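PUA domain-containing protein (Pyrococcus horikoshii, PDB 3D79) is of uncharacterised function but, carrying a PUA domain behind a pre-PUA-like region, probably binds RNA. Local coordinates at residues H14-S17 with K18-K22; V21-I24 with I25-L28. All blocks are in the same frame, centred on the assembly; numbering follows the deposited sequence.

Contact 1: residues H14-S17 with K18-K22; sequences HPLS and KKDVK
Leu16 lays CG and its CD2 branch against CB of Asp20, CG at 3.7 Å, and the two side chains run at about a right angle to each other. The CD2 branch continues over the first helical turn to CG2 of Val21, 4.0 Å away, a purely apolar touch. Ser17 is the N-cap of the helix that begins at Lys18. Its OG is placed between the backbone N and the carbonyl carbon (chi1 72°), a rotation that turns the hydroxyl oxygen back over the opening turn, where it accepts from Asp20 N at 3.1 Å. The serine carbonyl adds the first main-chain bond of the helix: Val21 N donates to Ser17 O at 2.9 Å. One residue thus caps the helix with its side chain and starts the regular bonding with its backbone. The Asp20 carboxylate stands beside the cap, and its charge at the N-terminal end of a helix probably suits the helix dipole; it also faces Arg69 in a long, weak ion pair. On the strand side, Leu16 bonds through its backbone to Val47, and both Leu16 and Val21 rest on Val47, so the turn from strand 14-15 into helix 18-32 sits against strand 47-51 of the five-stranded antiparallel sheet.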
loop_
_atom_site.group_PDB
_atom_site.type_symbol
_atom_site.label_atom_id
_atom_site.label_comp_id
_atom_site.label_asym_id
_atom_site.label_seq_id
_atom_site.Cartn_x
_atom_site.Cartn_y
_atom_site.Cartn_z
ATOM N N HIS A 14 -5.511 -7.179 -19.949
ATOM C CA HIS A 14 -4.822 -8.354 -20.476
ATOM C C HIS A 14 -4.662 -9.387 -19.366
ATOM O O HIS A 14 -4.379 -9.015 -18.227
ATOM C CB HIS A 14 -3.446 -7.964 -21.014
ATOM C CG HIS A 14 -3.494 -7.012 -22.169
ATOM N ND1 HIS A 14 -3.738 -7.424 -23.462
ATOM C CD2 HIS A 14 -3.325 -5.669 -22.227
ATOM C CE1 HIS A 14 -3.716 -6.376 -24.266
ATOM N NE2 HIS A 14 -3.466 -5.299 -23.543
ATOM N N PRO A 15 -4.831 -10.685 -19.687
ATOM C CA PRO A 15 -4.700 -11.706 -18.648
ATOM C C PRO A 15 -3.277 -11.806 -18.101
ATOM O O PRO A 15 -2.308 -11.690 -18.857
ATOM C CB PRO A 15 -5.088 -13.002 -19.374
ATOM C CG PRO A 15 -4.824 -12.728 -20.810
ATOM C CD PRO A 15 -5.155 -11.277 -21.000
ATOM N N LEU A 16 -3.162 -12.010 -16.793
ATOM C CA LEU A 16 -1.866 -12.217 -16.172
ATOM C C LEU A 16 -1.548 -13.704 -16.172
ATOM O O LEU A 16 -2.415 -14.526 -15.861
ATOM C CB LEU A 16 -1.867 -11.685 -14.737
ATOM C CG LEU A 16 -0.546 -11.121 -14.224
ATOM C CD1 LEU A 16 -0.355 -9.706 -14.748
ATOM C CD2 LEU A 16 -0.524 -11.131 -12.708
ATOM N N SER A 17 -0.304 -14.039 -16.515
ATOM C CA SER A 17 0.155 -15.431 -16.531
ATOM C C SER A 17 0.181 -16.031 -15.128
ATOM O O SER A 17 0.310 -15.312 -14.137
ATOM C CB SER A 17 1.551 -15.534 -17.160
ATOM O OG SER A 17 2.540 -15.008 -16.291
ATOM N N LYS A 18 0.057 -17.355 -15.062
ATOM C CA LYS A 18 0.165 -18.107 -13.812
ATOM C C LYS A 18 1.492 -17.834 -13.094
ATOM O O LYS A 18 1.523 -17.693 -11.872
ATOM C CB LYS A 18 0.006 -19.599 -14.101
ATOM C CG LYS A 18 0.293 -20.533 -12.937
ATOM C CD LYS A 18 -0.250 -21.933 -13.197
ATOM C CE LYS A 18 0.239 -22.509 -14.509
ATOM N NZ LYS A 18 -0.452 -23.806 -14.812
ATOM N N LYS A 19 2.580 -17.770 -13.861
ATOM C CA LYS A 19 3.891 -17.437 -13.306
ATOM C C LYS A 19 3.849 -16.078 -12.597
ATOM O O LYS A 19 4.333 -15.940 -11.467
ATOM C CB LYS A 19 4.952 -17.455 -14.415
ATOM C CG LYS A 19 6.346 -17.003 -13.981
ATOM C CD LYS A 19 7.227 -16.760 -15.205
ATOM C CE LYS A 19 8.532 -16.070 -14.825
ATOM N NZ LYS A 19 9.435 -16.961 -14.040
ATOM N N ASP A 20 3.249 -15.086 -13.251
ATOM C CA ASP A 20 3.127 -13.756 -12.662
ATOM C C ASP A 20 2.213 -13.734 -11.437
ATOM O O ASP A 20 2.519 -13.070 -10.448
ATOM C CB ASP A 20 2.690 -12.729 -13.707
ATOM C CG ASP A 20 3.793 -12.410 -14.719
ATOM O OD1 ASP A 20 4.901 -12.973 -14.615
ATOM O OD2 ASP A 20 3.540 -11.580 -15.619
ATOM N N VAL A 21 1.105 -14.477 -11.496
ATOM C CA VAL A 21 0.198 -14.591 -10.346
ATOM C C VAL A 21 0.946 -15.148 -9.130
ATOM O O VAL A 21 0.847 -14.612 -8.024
ATOM C CB VAL A 21 -1.052 -15.461 -10.678
ATOM C CG1 VAL A 21 -1.886 -15.728 -9.429
ATOM C CG2 VAL A 21 -1.902 -14.787 -11.753
ATOM N N LYS A 22 1.714 -16.210 -9.345
ATOM C CA LYS A 22 2.464 -16.832 -8.263
ATOM C C LYS A 22 3.500 -15.877 -7.672
ATOM O O LYS A 22 3.711 -15.862 -6.459
ATOM C CB LYS A 22 3.104 -18.135 -8.731
ATOM C CG LYS A 22 2.081 -19.240 -8.945
ATOM C CD LYS A 22 2.744 -20.539 -9.359
ATOM C CE LYS A 22 1.706 -21.647 -9.528
ATOM N NZ LYS A 22 2.372 -22.918 -9.956
#

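Contact 2: residues V21-I24 with I25-L28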
loop_
_atom_site.group_PDB
_atom_site.type_symbol
_atom_site.label_atom_id
_atom_site.label_comp_id
_atom_site.label_asym_id
_atom_site.label_seq_id
_atom_site.Cartn_x
_atom_site.Cartn_y
_atom_site.Cartn_z
ATOM N N VAL A 21 1.105 -14.477 -11.496
ATOM C CA VAL A 21 0.198 -14.591 -10.346
ATOM C C VAL A 21 0.946 -15.148 -9.130
ATOM O O VAL A 21 0.847 -14.612 -8.024
ATOM C CB VAL A 21 -1.052 -15.461 -10.678
ATOM C CG1 VAL A 21 -1.886 -15.728 -9.429
ATOM C CG2 VAL A 21 -1.902 -14.787 -11.753
ATOM N N LYS A 22 1.714 -16.210 -9.345
ATOM C CA LYS A 22 2.464 -16.832 -8.263
ATOM C C LYS A 22 3.500 -15.877 -7.672
ATOM O O LYS A 22 3.711 -15.862 -6.459
ATOM C CB LYS A 22 3.104 -18.135 -8.731
ATOM C CG LYS A 22 2.081 -19.240 -8.945
ATOM C CD LYS A 22 2.744 -20.539 -9.359
ATOM C CE LYS A 22 1.706 -21.647 -9.528
ATOM N NZ LYS A 22 2.372 -22.918 -9.956
ATOM N N GLU A 23 4.130 -15.076 -8.525
ATOM C CA GLU A 23 5.114 -14.104 -8.042
ATOM C C GLU A 23 4.456 -12.996 -7.212
ATOM O O GLU A 23 5.037 -12.541 -6.227
ATOM C CB GLU A 23 5.954 -13.536 -9.194
ATOM C CG GLU A 23 7.145 -12.638 -8.777
ATOM C CD GLU A 23 8.005 -13.182 -7.625
ATOM O OE1 GLU A 23 8.328 -14.399 -7.578
ATOM O OE2 GLU A 23 8.394 -12.360 -6.768
ATOM N N ILE A 24 3.249 -12.575 -7.591
ATOM C CA ILE A 24 2.509 -11.597 -6.786
ATOM C C ILE A 24 2.204 -12.192 -5.411
ATOM O O ILE A 24 2.436 -11.555 -4.386
ATOM C CB ILE A 24 1.223 -11.082 -7.494
ATOM C CG1 ILE A 24 1.592 -10.260 -8.736
ATOM C CG2 ILE A 24 0.367 -10.249 -6.522
ATOM C CD1 ILE A 24 0.400 -9.850 -9.604
ATOM N N ILE A 25 1.712 -13.431 -5.388
ATOM C CA ILE A 25 1.445 -14.118 -4.124
ATOM C C ILE A 25 2.699 -14.172 -3.246
ATOM O O ILE A 25 2.638 -13.895 -2.044
ATOM C CB ILE A 25 0.885 -15.533 -4.365
ATOM C CG1 ILE A 25 -0.505 -15.437 -4.997
ATOM C CG2 ILE A 25 0.838 -16.338 -3.059
ATOM C CD1 ILE A 25 -1.027 -16.770 -5.534
ATOM N N ALA A 26 3.829 -14.521 -3.859
ATOM C CA ALA A 26 5.107 -14.580 -3.152
ATOM C C ALA A 26 5.459 -13.229 -2.520
ATOM O O ALA A 26 5.822 -13.162 -1.344
ATOM C CB ALA A 26 6.197 -15.035 -4.096
ATOM N N GLN A 27 5.314 -12.160 -3.296
ATOM C CA GLN A 27 5.600 -10.807 -2.815
ATOM C C GLN A 27 4.692 -10.414 -1.649
ATOM O O GLN A 27 5.167 -9.932 -0.625
ATOM C CB GLN A 27 5.486 -9.787 -3.950
ATOM C CG GLN A 27 6.621 -9.844 -4.964
ATOM C CD GLN A 27 6.463 -8.825 -6.082
ATOM O OE1 GLN A 27 6.135 -7.662 -5.840
ATOM N NE2 GLN A 27 6.710 -9.258 -7.316
ATOM N N LEU A 28 3.389 -10.645 -1.802
ATOM C CA LEU A 28 2.422 -10.322 -0.754
ATOM C C LEU A 28 2.688 -11.117 0.520
ATOM O O LEU A 28 2.605 -10.584 1.625
ATOM C CB LEU A 28 0.997 -10.588 -1.245
ATOM C CG LEU A 28 0.447 -9.693 -2.360
ATOM C CD1 LEU A 28 -0.841 -10.285 -2.887
ATOM C CD2 LEU A 28 0.224 -8.255 -1.877
#
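The Glu23 carboxylate and the Gln27 amide, one turn apart, are inclined by 38° to each other, and their side chains cross at about a right angle. NE2 of Gln27 comes in close to the carboxylate plane, beside OE2 of Glu23 at 3.6 Å. Ala26 CB sits over one face of the carboxylate, 4.1 Å from Glu23 OE1, and Gln27 CG stands more obliquely off that same face. The glutamate is folded back at chi2 (45°), and this bend brings its end near the next turn although its CB points away from it. The amide has its firm partners elsewhere: OE1 of Gln27 accepts from Ile74 N and NE2 donates to Asp72 O, two bonds that fix the rotation of the group and clasp the edge strand 73-76 and the turn before it. A leucine in place of Gln27 would probably leave Ile74 N and Asp72 O without these mates and set the Glu23 carboxylate beside an apolar group. On another face of the helix, Ile24 and Leu28 lie side by side and point the same way, CG2 of Ile24 meeting CD1 of Leu28 at 3.8 Å; both pack on Phe67 and Ile74 of the sheet. Ile25 reaches back with CD1 to CG1 of Val21, 4.1 Å away, and itself touches Leu41 and Lys43. Beneath the side chains four successive i to i+4 bonds hold the backbone, from Ile25 N to Val21 O through Leu28 N to Ile24 O, the last 2.9 Å long and nearly straight at 171°. This is an amphipathic alpha-helix, its apolar face packed against the antiparallel sheet of the pre-PUA-like region and against helix 34-40 with the loop that follows it.

Both contacts belong to helix 18-32 and share Val21 and Lys22, their centres about 10 Å apart. Contact 1 is a surface contact at the helix start, where polar capping prevails and Leu16 and Val21 supply a small apolar patch. Contact 2 is partly buried farther along the helix, with regular backbone bonding, branched aliphatic side chains against the sheet and Gln27 bonded to the backbone at Asp72 and Ile74. The two meet directly where Leu16 CD2 packs on Ile24 CD1 at 3.5 Å, so the apolar face is continuous. They reach different edges of the sheet: 14-17 leads out of strand 14-15, whereas those bonds, with Ile24 and Leu28 on Ile74, hold strand 73-76.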